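Local coordinates for protein D-mannose isomerase (Marinomonas mediterranea, PDB 5X32) that catalyses the reversible isomerization of D-mannose to D-fructose, and less efficiently that of D-lyxose, acting as a monomer, at residues Ser54-Ile59 with Gln83-Arg88; Pro273-Leu278 with Trp322-Ala327. All coordinates share one frame; numbering follows the deposited sequence.

How the interactions relate
The two contacts follow one another along the chain, neither nested nor crossing. From the N terminus, interaction 1 comes first: helix 52-69 turns back through a short connection into helix 72-89, so that 54-59 and 83-88 close a loop of 23 residues, nearly all helical. Interaction 2 closes a longer loop of 43 residues, in which helix 271-286 is followed by strands 297-298 and 304-310 before helix 311-328 brings 322-327 back against 273-278. The centres of interactions 1 and 2 are 33 Å apart, on opposite sides of the chain's centre. Their nearest atoms are about 17 Å apart, so each fastens its own pair of helices, in a separate sector of one helical barrel.

Interaction 1: Ser54-Ile59 with Gln83-Arg88; sequences SSTRFI and QYLRQR. With PO4 (phosphate ion), chain C.
A helical hairpin of the barrel wall is closed here by Ser55, Thr56 and Ile59 of helix 52-69 packing on Tyr84 and Leu85 of helix 72-89. The two segments run nearly antiparallel, at 150°, with axes 9.9 Å apart. Leu85 lies at the middle of the seam: CG anti to the backbone N (chi1 178°) sets both methyls against helix 52-69. CD2 meets Ile59 CD1 at 4.0 Å, the two side chains crossing at about a right angle, while the other branch, CD1, reaches Thr56 CG2 at 4.1 Å. Thr56 thus offers its methyl to the seam, and OG1 is hydrogen-bonded to the carbonyl oxygens of Leu52 and Val53, one turn back on its own helix.

Ser55 OG comes to the rim of the Tyr84 ring, close to its plane, 3.7 Å from CE2, a van der Waals approach; the same hydroxyl has weak hydrogen bonds with Gln36 and His89. Arg88 CB lies over one face of that ring, 3.8 Å above the plane and offset toward the rim.

On the side of helix 52-69 turned from the seam, Arg57 extends from CG to NE and presents the edge of its guanidinium to a phosphate ion. NH2 donates in the guanidinium plane to phosphate O4 in a weak bond, 3.4 Å long and bent to 138°. Tyr113 OH and His178 NE2 also bind the ion, which probably came from the crystallisation liquor. Arg57 also touches His380, a proton donor/acceptor by similarity, which suggests that this face borders the sugar pocket. One helix packing outward on its partner while lining the centre is characteristic of the (alpha/alpha)6 barrel of the N-acylglucosamine 2-epimerase family.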
ATOM      1  N   SER A  54      -7.499   7.037   3.336  1.00 52.15           N
ATOM      2  CA  SER A  54      -8.438   6.867   2.222  1.00 51.30           C
ATOM      3  C   SER A  54      -8.507   8.120   1.345  1.00 49.28           C
ATOM      4  O   SER A  54      -8.689   8.021   0.122  1.00 45.92           O
ATOM      5  CB  SER A  54      -9.848   6.514   2.709  1.00 51.75           C
ATOM      6  OG  SER A  54      -9.922   5.200   3.240  1.00 62.04           O
ATOM      7  N   SER A  55      -8.307   9.287   1.953  1.00 46.51           N
ATOM      8  CA  SER A  55      -8.326  10.534   1.189  1.00 45.93           C
ATOM      9  C   SER A  55      -7.218  10.542   0.153  1.00 49.61           C
ATOM     10  O   SER A  55      -7.443  10.957  -0.980  1.00 54.27           O
ATOM     11  CB  SER A  55      -8.197  11.764   2.106  1.00 46.23           C
ATOM     12  OG  SER A  55      -9.422  12.059   2.757  1.00 46.84           O
ATOM     13  N   THR A  56      -6.031  10.059   0.524  1.00 49.35           N
ATOM     14  CA  THR A  56      -4.926   9.981  -0.420  1.00 47.72           C
ATOM     15  C   THR A  56      -5.069   8.778  -1.349  1.00 47.59           C
ATOM     16  O   THR A  56      -4.839   8.876  -2.561  1.00 51.10           O
ATOM     17  CB  THR A  56      -3.545   9.931   0.311  1.00 49.33           C
ATOM     18  OG1 THR A  56      -3.504   8.813   1.198  1.00 54.85           O
ATOM     19  CG2 THR A  56      -3.297  11.184   1.138  1.00 52.55           C
ATOM     20  N   ARG A  57      -5.487   7.645  -0.804  1.00 48.83           N
ATOM     21  CA  ARG A  57      -5.506   6.439  -1.620  1.00 52.65           C
ATOM     22  C   ARG A  57      -6.512   6.577  -2.746  1.00 54.66           C
ATOM     23  O   ARG A  57      -6.262   6.067  -3.840  1.00 53.79           O
ATOM     24  CB  ARG A  57      -5.812   5.200  -0.777  1.00 47.47           C
ATOM     25  CG  ARG A  57      -4.595   4.697  -0.044  1.00 52.33           C
ATOM     26  CD  ARG A  57      -4.886   3.423   0.711  1.00 51.48           C
ATOM     27  NE  ARG A  57      -3.772   3.078   1.581  1.00 55.13           N
ATOM     28  CZ  ARG A  57      -3.645   1.906   2.189  1.00 58.29           C
ATOM     29  NH1 ARG A  57      -4.561   0.972   1.991  1.00 62.65           N
ATOM     30  NH2 ARG A  57      -2.601   1.655   2.975  1.00 55.30           N
ATOM     31  N   PHE A  58      -7.617   7.294  -2.504  1.00 47.12           N
ATOM     32  CA  PHE A  58      -8.609   7.492  -3.571  1.00 51.26           C
ATOM     33  C   PHE A  58      -8.023   8.360  -4.680  1.00 49.56           C
ATOM     34  O   PHE A  58      -8.308   8.159  -5.869  1.00 48.10           O
ATOM     35  CB  PHE A  58      -9.890   8.130  -3.029  1.00 47.64           C
ATOM     36  CG  PHE A  58     -10.920   7.128  -2.584  1.00 46.91           C
ATOM     37  CD1 PHE A  58     -11.464   6.229  -3.487  1.00 50.20           C
ATOM     38  CD2 PHE A  58     -11.336   7.074  -1.269  1.00 37.11           C
ATOM     39  CE1 PHE A  58     -12.406   5.309  -3.091  1.00 47.81           C
ATOM     40  CE2 PHE A  58     -12.287   6.157  -0.871  1.00 44.91           C
ATOM     41  CZ  PHE A  58     -12.820   5.274  -1.783  1.00 46.72           C
ATOM     42  N   ILE A  59      -7.142   9.272  -4.287  1.00 47.23           N
ATOM     43  CA  ILE A  59      -6.437  10.084  -5.257  1.00 52.47           C
ATOM     44  C   ILE A  59      -5.602   9.170  -6.122  1.00 57.11           C
ATOM     45  O   ILE A  59      -5.665   9.258  -7.355  1.00 62.87           O
ATOM     46  CB  ILE A  59      -5.560  11.148  -4.586  1.00 57.85           C
ATOM     47  CG1 ILE A  59      -6.463  12.274  -4.057  1.00 56.77           C
ATOM     48  CG2 ILE A  59      -4.541  11.712  -5.576  1.00 52.04           C
ATOM     49  CD1 ILE A  59      -5.775  13.244  -3.148  1.00 54.06           C
ATOM     50  N   GLN A  83      -8.178  18.578  -4.004  1.00 57.86           N
ATOM     51  CA  GLN A  83      -8.750  19.763  -3.377  1.00 67.88           C
ATOM     52  C   GLN A  83      -9.103  19.455  -1.932  1.00 64.12           C
ATOM     53  O   GLN A  83      -8.736  20.205  -1.021  1.00 64.75           O
ATOM     54  CB  GLN A  83      -9.978  20.249  -4.152  1.00 63.80           C
ATOM     55  CG  GLN A  83      -9.628  20.956  -5.442  1.00 60.38           C
ATOM     56  CD  GLN A  83     -10.842  21.215  -6.311  1.00 73.82           C
ATOM     57  OE1 GLN A  83     -11.985  21.055  -5.873  1.00 79.76           O
ATOM     58  NE2 GLN A  83     -10.600  21.607  -7.561  1.00 70.16           N
ATOM     59  N   TYR A  84      -9.781  18.333  -1.710  1.00 60.19           N
ATOM     60  CA  TYR A  84     -10.135  17.965  -0.337  1.00 58.94           C
ATOM     61  C   TYR A  84      -8.890  17.760   0.520  1.00 59.63           C
ATOM     62  O   TYR A  84      -8.874  18.060   1.719  1.00 57.45           O
ATOM     63  CB  TYR A  84     -10.941  16.691  -0.312  1.00 58.10           C
ATOM     64  CG  TYR A  84     -11.539  16.375   1.031  1.00 57.43           C
ATOM     65  CD1 TYR A  84     -12.661  17.043   1.485  1.00 52.85           C
ATOM     66  CD2 TYR A  84     -10.946  15.432   1.868  1.00 56.94           C
ATOM     67  CE1 TYR A  84     -13.214  16.744   2.716  1.00 58.08           C
ATOM     68  CE2 TYR A  84     -11.482  15.134   3.101  1.00 55.02           C
ATOM     69  CZ  TYR A  84     -12.618  15.789   3.522  1.00 59.93           C
ATOM     70  OH  TYR A  84     -13.147  15.488   4.757  1.00 57.32           O
ATOM     71  N   LEU A  85      -7.853  17.214  -0.096  1.00 56.43           N
ATOM     72  CA  LEU A  85      -6.637  16.933   0.636  1.00 58.86           C
ATOM     73  C   LEU A  85      -6.077  18.237   1.161  1.00 60.15           C
ATOM     74  O   LEU A  85      -5.786  18.368   2.352  1.00 57.40           O
ATOM     75  CB  LEU A  85      -5.616  16.209  -0.253  1.00 52.55           C
ATOM     76  CG  LEU A  85      -4.268  15.897   0.399  1.00 56.14           C
ATOM     77  CD1 LEU A  85      -4.435  15.053   1.656  1.00 54.92           C
ATOM     78  CD2 LEU A  85      -3.356  15.186  -0.591  1.00 56.61           C
ATOM     79  N   ARG A  86      -5.995  19.227   0.279  1.00 65.71           N
ATOM     80  CA  ARG A  86      -5.271  20.450   0.607  1.00 65.02           C
ATOM     81  C   ARG A  86      -6.075  21.465   1.418  1.00 58.62           C
ATOM     82  O   ARG A  86      -5.510  22.232   2.194  1.00 66.21           O
ATOM     83  CB  ARG A  86      -4.784  21.104  -0.674  1.00 61.51           C
ATOM     84  CG  ARG A  86      -4.020  20.172  -1.568  1.00 61.60           C
ATOM     85  CD  ARG A  86      -3.036  20.949  -2.370  1.00 64.05           C
ATOM     86  NE  ARG A  86      -2.006  21.462  -1.487  1.00 71.59           N
ATOM     87  CZ  ARG A  86      -1.437  22.646  -1.625  1.00 75.20           C
ATOM     88  NH1 ARG A  86      -1.821  23.450  -2.614  1.00 75.58           N
ATOM     89  NH2 ARG A  86      -0.504  23.026  -0.763  1.00 77.26           N
ATOM     90  N   GLN A  87      -7.388  21.462   1.272  1.00 58.85           N
ATOM     91  CA  GLN A  87      -8.189  22.479   1.953  1.00 65.85           C
ATOM     92  C   GLN A  87      -8.770  22.012   3.277  1.00 66.58           C
ATOM     93  O   GLN A  87      -9.048  22.829   4.163  1.00 66.94           O
ATOM     94  CB  GLN A  87      -9.298  22.964   1.027  1.00 59.99           C
ATOM     95  CG  GLN A  87      -8.739  23.357  -0.328  1.00 65.46           C
ATOM     96  CD  GLN A  87      -9.801  23.724  -1.334  1.00 74.02           C
ATOM     97  OE1 GLN A  87     -11.002  23.647  -1.056  1.00 71.74           O
ATOM     98  NE2 GLN A  87      -9.362  24.109  -2.531  1.00 74.97           N
ATOM     99  N   ARG A  88      -8.951  20.703   3.414  1.00 61.64           N
ATOM    100  CA  ARG A  88      -9.560  20.161   4.616  1.00 53.44           C
ATOM    101  C   ARG A  88      -8.529  19.440   5.468  1.00 58.63           C
ATOM    102  O   ARG A  88      -8.517  19.607   6.694  1.00 54.52           O
ATOM    103  CB  ARG A  88     -10.714  19.225   4.258  1.00 50.67           C
ATOM    104  CG  ARG A  88     -11.419  18.661   5.456  1.00 50.35           C
ATOM    105  CD  ARG A  88     -11.752  19.741   6.433  1.00 50.42           C
ATOM    106  NE  ARG A  88     -12.490  19.252   7.588  1.00 51.81           N
ATOM    107  CZ  ARG A  88     -11.905  19.011   8.754  1.00 54.84           C
ATOM    108  NH1 ARG A  88     -10.598  19.223   8.877  1.00 55.30           N
ATOM    109  NH2 ARG A  88     -12.613  18.574   9.789  1.00 55.30           N
TER
HETATM  110  P   PO4 C 401       0.037  -1.746   5.104  1.00 84.04           P
HETATM  111  O1  PO4 C 401       1.092  -1.330   6.106  1.00 72.41           O
HETATM  112  O2  PO4 C 401      -0.818  -2.848   5.710  1.00 73.69           O
HETATM  113  O3  PO4 C 401       0.629  -2.270   3.806  1.00 69.96           O
HETATM  114  O4  PO4 C 401      -0.767  -0.507   4.799  1.00 72.61           O

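Interaction 2: Pro273-Leu278 with Trp322-Ala327; sequences PKAKYL and WLLYKA
Trp322 O draws two backbone N-H groups into the turn that carries Leu324, the residue meeting Ala275 and Lys276: Lys326 N binds it at 2.9 Å and Tyr325 N more weakly at 3.2 Å. From this turn Leu324 reaches across to helix 271-286, CG anti to its carbonyl carbon (chi1 -85°). Its CD2 settles against the backbone between Ala275 and Lys276, 4.0 Å from Lys276 CA, with Ala275 CB at 4.2 Å on the same methyl. The other branch, CD1, lies 4.2 Å from Ala275 O. Lys276 contributes chiefly its backbone and CB; beyond CB its chain departs from the contact, so the ammonium group takes no part in the seam.

Leu324 also touches Phe279 of the facing helix, Leu260 of helix 249-265 and Tyr333 of helix 331-347, so this one side chain is wedged among several helices of the barrel. With only a methyl at Ala275, the leucine methyls can lie close to the main chain of helix 271-286. Between these segments cohesion comes from van der Waals packing and burial of an apolar side chain, while backbone N-H and C=O groups of each segment bond along their own helix.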
ATOM      1  N   PRO A 273      18.203 -11.648  -4.934  1.00 58.24           N
ATOM      2  CA  PRO A 273      18.235 -12.740  -3.954  1.00 52.97           C
ATOM      3  C   PRO A 273      17.423 -12.453  -2.683  1.00 51.56           C
ATOM      4  O   PRO A 273      16.853 -13.380  -2.100  1.00 53.40           O
ATOM      5  CB  PRO A 273      19.724 -12.875  -3.621  1.00 49.55           C
ATOM      6  CG  PRO A 273      20.408 -12.382  -4.824  1.00 50.16           C
ATOM      7  CD  PRO A 273      19.560 -11.295  -5.393  1.00 52.54           C
ATOM      8  N   LYS A 274      17.390 -11.202  -2.234  1.00 49.98           N
ATOM      9  CA  LYS A 274      16.632 -10.896  -1.027  1.00 50.94           C
ATOM     10  C   LYS A 274      15.118 -11.006  -1.295  1.00 55.03           C
ATOM     11  O   LYS A 274      14.389 -11.617  -0.500  1.00 52.00           O
ATOM     12  CB  LYS A 274      17.011  -9.523  -0.482  1.00 45.83           C
ATOM     13  CG  LYS A 274      16.396  -9.223   0.877  1.00 48.28           C
ATOM     14  CD  LYS A 274      16.876 -10.210   1.959  1.00 56.44           C
ATOM     15  CE  LYS A 274      16.542  -9.717   3.380  1.00 54.05           C
ATOM     16  NZ  LYS A 274      16.777 -10.688   4.499  1.00 53.37           N
ATOM     17  N   ALA A 275      14.653 -10.429  -2.405  1.00 46.96           N
ATOM     18  CA  ALA A 275      13.258 -10.573  -2.828  1.00 55.16           C
ATOM     19  C   ALA A 275      12.874 -12.057  -2.902  1.00 56.77           C
ATOM     20  O   ALA A 275      11.809 -12.493  -2.421  1.00 53.01           O
ATOM     21  CB  ALA A 275      13.022  -9.878  -4.186  1.00 52.86           C
ATOM     22  N   LYS A 276      13.767 -12.823  -3.516  1.00 52.23           N
ATOM     23  CA  LYS A 276      13.560 -14.235  -3.720  1.00 48.95           C
ATOM     24  C   LYS A 276      13.430 -14.916  -2.353  1.00 47.64           C
ATOM     25  O   LYS A 276      12.504 -15.699  -2.103  1.00 48.76           O
ATOM     26  CB  LYS A 276      14.719 -14.800  -4.541  1.00 42.97           C
ATOM     27  CG  LYS A 276      14.327 -15.960  -5.383  1.00 57.05           C
ATOM     28  CD  LYS A 276      15.470 -16.773  -5.994  1.00 60.49           C
ATOM     29  CE  LYS A 276      16.256 -16.060  -7.082  1.00 67.99           C
ATOM     30  NZ  LYS A 276      17.021 -17.110  -7.861  1.00 58.38           N
ATOM     31  N   TYR A 277      14.299 -14.523  -1.431  1.00 51.37           N
ATOM     32  CA  TYR A 277      14.348 -15.145  -0.105  1.00 55.85           C
ATOM     33  C   TYR A 277      13.093 -14.860   0.736  1.00 55.10           C
ATOM     34  O   TYR A 277      12.431 -15.794   1.219  1.00 49.22           O
ATOM     35  CB  TYR A 277      15.599 -14.664   0.637  1.00 44.27           C
ATOM     36  CG  TYR A 277      15.715 -15.167   2.053  1.00 48.28           C
ATOM     37  CD1 TYR A 277      15.384 -14.356   3.143  1.00 45.49           C
ATOM     38  CD2 TYR A 277      16.171 -16.450   2.307  1.00 50.23           C
ATOM     39  CE1 TYR A 277      15.500 -14.824   4.450  1.00 48.17           C
ATOM     40  CE2 TYR A 277      16.294 -16.928   3.599  1.00 51.17           C
ATOM     41  CZ  TYR A 277      15.963 -16.118   4.666  1.00 56.13           C
ATOM     42  OH  TYR A 277      16.095 -16.634   5.936  1.00 55.61           O
ATOM     43  N   LEU A 278      12.765 -13.568   0.868  1.00 54.47           N
ATOM     44  CA  LEU A 278      11.583 -13.105   1.591  1.00 50.79           C
ATOM     45  C   LEU A 278      10.327 -13.732   1.029  1.00 53.71           C
ATOM     46  O   LEU A 278       9.501 -14.243   1.783  1.00 56.64           O
ATOM     47  CB  LEU A 278      11.466 -11.584   1.547  1.00 51.54           C
ATOM     48  CG  LEU A 278      12.520 -10.847   2.369  1.00 54.36           C
ATOM     49  CD1 LEU A 278      12.417  -9.350   2.157  1.00 47.39           C
ATOM     50  CD2 LEU A 278      12.345 -11.190   3.841  1.00 55.19           C
ATOM     51  N   TRP A 322       4.634 -12.018  -9.513  1.00 53.74           N
ATOM     52  CA  TRP A 322       4.773 -11.751 -10.942  1.00 50.37           C
ATOM     53  C   TRP A 322       6.128 -11.171 -11.252  1.00 51.48           C
ATOM     54  O   TRP A 322       6.760 -11.550 -12.243  1.00 55.32           O
ATOM     55  CB  TRP A 322       3.699 -10.810 -11.468  1.00 52.80           C
ATOM     56  CG  TRP A 322       3.781 -10.695 -12.962  1.00 51.91           C
ATOM     57  CD1 TRP A 322       4.270  -9.648 -13.678  1.00 54.96           C
ATOM     58  CD2 TRP A 322       3.414 -11.699 -13.918  1.00 52.13           C
ATOM     59  NE1 TRP A 322       4.201  -9.921 -15.025  1.00 59.44           N
ATOM     60  CE2 TRP A 322       3.680 -11.176 -15.197  1.00 54.36           C
ATOM     61  CE3 TRP A 322       2.870 -12.981 -13.815  1.00 52.83           C
ATOM     62  CZ2 TRP A 322       3.424 -11.890 -16.361  1.00 55.63           C
ATOM     63  CZ3 TRP A 322       2.619 -13.689 -14.971  1.00 55.49           C
ATOM     64  CH2 TRP A 322       2.895 -13.143 -16.227  1.00 57.63           C
ATOM     65  N   LEU A 323       6.561 -10.236 -10.415  1.00 51.73           N
ATOM     66  CA  LEU A 323       7.860  -9.620 -10.623  1.00 57.78           C
ATOM     67  C   LEU A 323       8.957 -10.669 -10.518  1.00 53.43           C
ATOM     68  O   LEU A 323       9.856 -10.711 -11.340  1.00 52.91           O
ATOM     69  CB  LEU A 323       8.090  -8.480  -9.619  1.00 57.87           C
ATOM     70  CG  LEU A 323       7.108  -7.325  -9.867  1.00 53.00           C
ATOM     71  CD1 LEU A 323       7.256  -6.199  -8.856  1.00 49.60           C
ATOM     72  CD2 LEU A 323       7.283  -6.817 -11.277  1.00 51.41           C
ATOM     73  N   LEU A 324       8.823 -11.559  -9.549  1.00 54.01           N
ATOM     74  CA  LEU A 324       9.797 -12.612  -9.326  1.00 56.60           C
ATOM     75  C   LEU A 324       9.878 -13.536 -10.526  1.00 56.57           C
ATOM     76  O   LEU A 324      10.960 -14.012 -10.913  1.00 53.83           O
ATOM     77  CB  LEU A 324       9.405 -13.395  -8.084  1.00 53.20           C
ATOM     78  CG  LEU A 324       9.920 -12.746  -6.814  1.00 54.13           C
ATOM     79  CD1 LEU A 324       9.381 -13.540  -5.670  1.00 51.90           C
ATOM     80  CD2 LEU A 324      11.460 -12.755  -6.816  1.00 53.33           C
ATOM     81  N   TYR A 325       8.726 -13.764 -11.142  1.00 54.19           N
ATOM     82  CA  TYR A 325       8.686 -14.662 -12.270  1.00 52.47           C
ATOM     83  C   TYR A 325       9.330 -13.970 -13.470  1.00 57.43           C
ATOM     84  O   TYR A 325      10.048 -14.615 -14.242  1.00 55.81           O
ATOM     85  CB  TYR A 325       7.257 -15.113 -12.570  1.00 55.52           C
ATOM     86  CG  TYR A 325       7.149 -15.810 -13.898  1.00 59.04           C
ATOM     87  CD1 TYR A 325       7.811 -17.012 -14.135  1.00 60.96           C
ATOM     88  CD2 TYR A 325       6.433 -15.239 -14.937  1.00 53.60           C
ATOM     89  CE1 TYR A 325       7.738 -17.638 -15.367  1.00 59.60           C
ATOM     90  CE2 TYR A 325       6.354 -15.853 -16.161  1.00 59.90           C
ATOM     91  CZ  TYR A 325       7.005 -17.049 -16.377  1.00 61.47           C
ATOM     92  OH  TYR A 325       6.918 -17.651 -17.611  1.00 61.41           O
ATOM     93  N   LYS A 326       9.109 -12.661 -13.626  1.00 54.79           N
ATOM     94  CA  LYS A 326       9.767 -11.964 -14.733  1.00 58.46           C
ATOM     95  C   LYS A 326      11.280 -11.928 -14.524  1.00 57.08           C
ATOM     96  O   LYS A 326      12.049 -12.071 -15.474  1.00 60.64           O
ATOM     97  CB  LYS A 326       9.233 -10.544 -14.919  1.00 52.09           C
ATOM     98  CG  LYS A 326       7.747 -10.463 -15.160  1.00 62.15           C
ATOM     99  CD  LYS A 326       7.348 -11.217 -16.424  1.00 65.00           C
ATOM    100  CE  LYS A 326       7.821 -10.529 -17.690  1.00 64.80           C
ATOM    101  NZ  LYS A 326       7.428 -11.334 -18.886  1.00 67.74           N
ATOM    102  N   ALA A 327      11.696 -11.744 -13.276  1.00 54.06           N
ATOM    103  CA  ALA A 327      13.107 -11.614 -12.928  1.00 48.81           C
ATOM    104  C   ALA A 327      13.893 -12.912 -13.066  1.00 53.84           C
ATOM    105  O   ALA A 327      15.063 -12.896 -13.424  1.00 56.74           O
ATOM    106  CB  ALA A 327      13.232 -11.110 -11.509  1.00 43.35           C
TER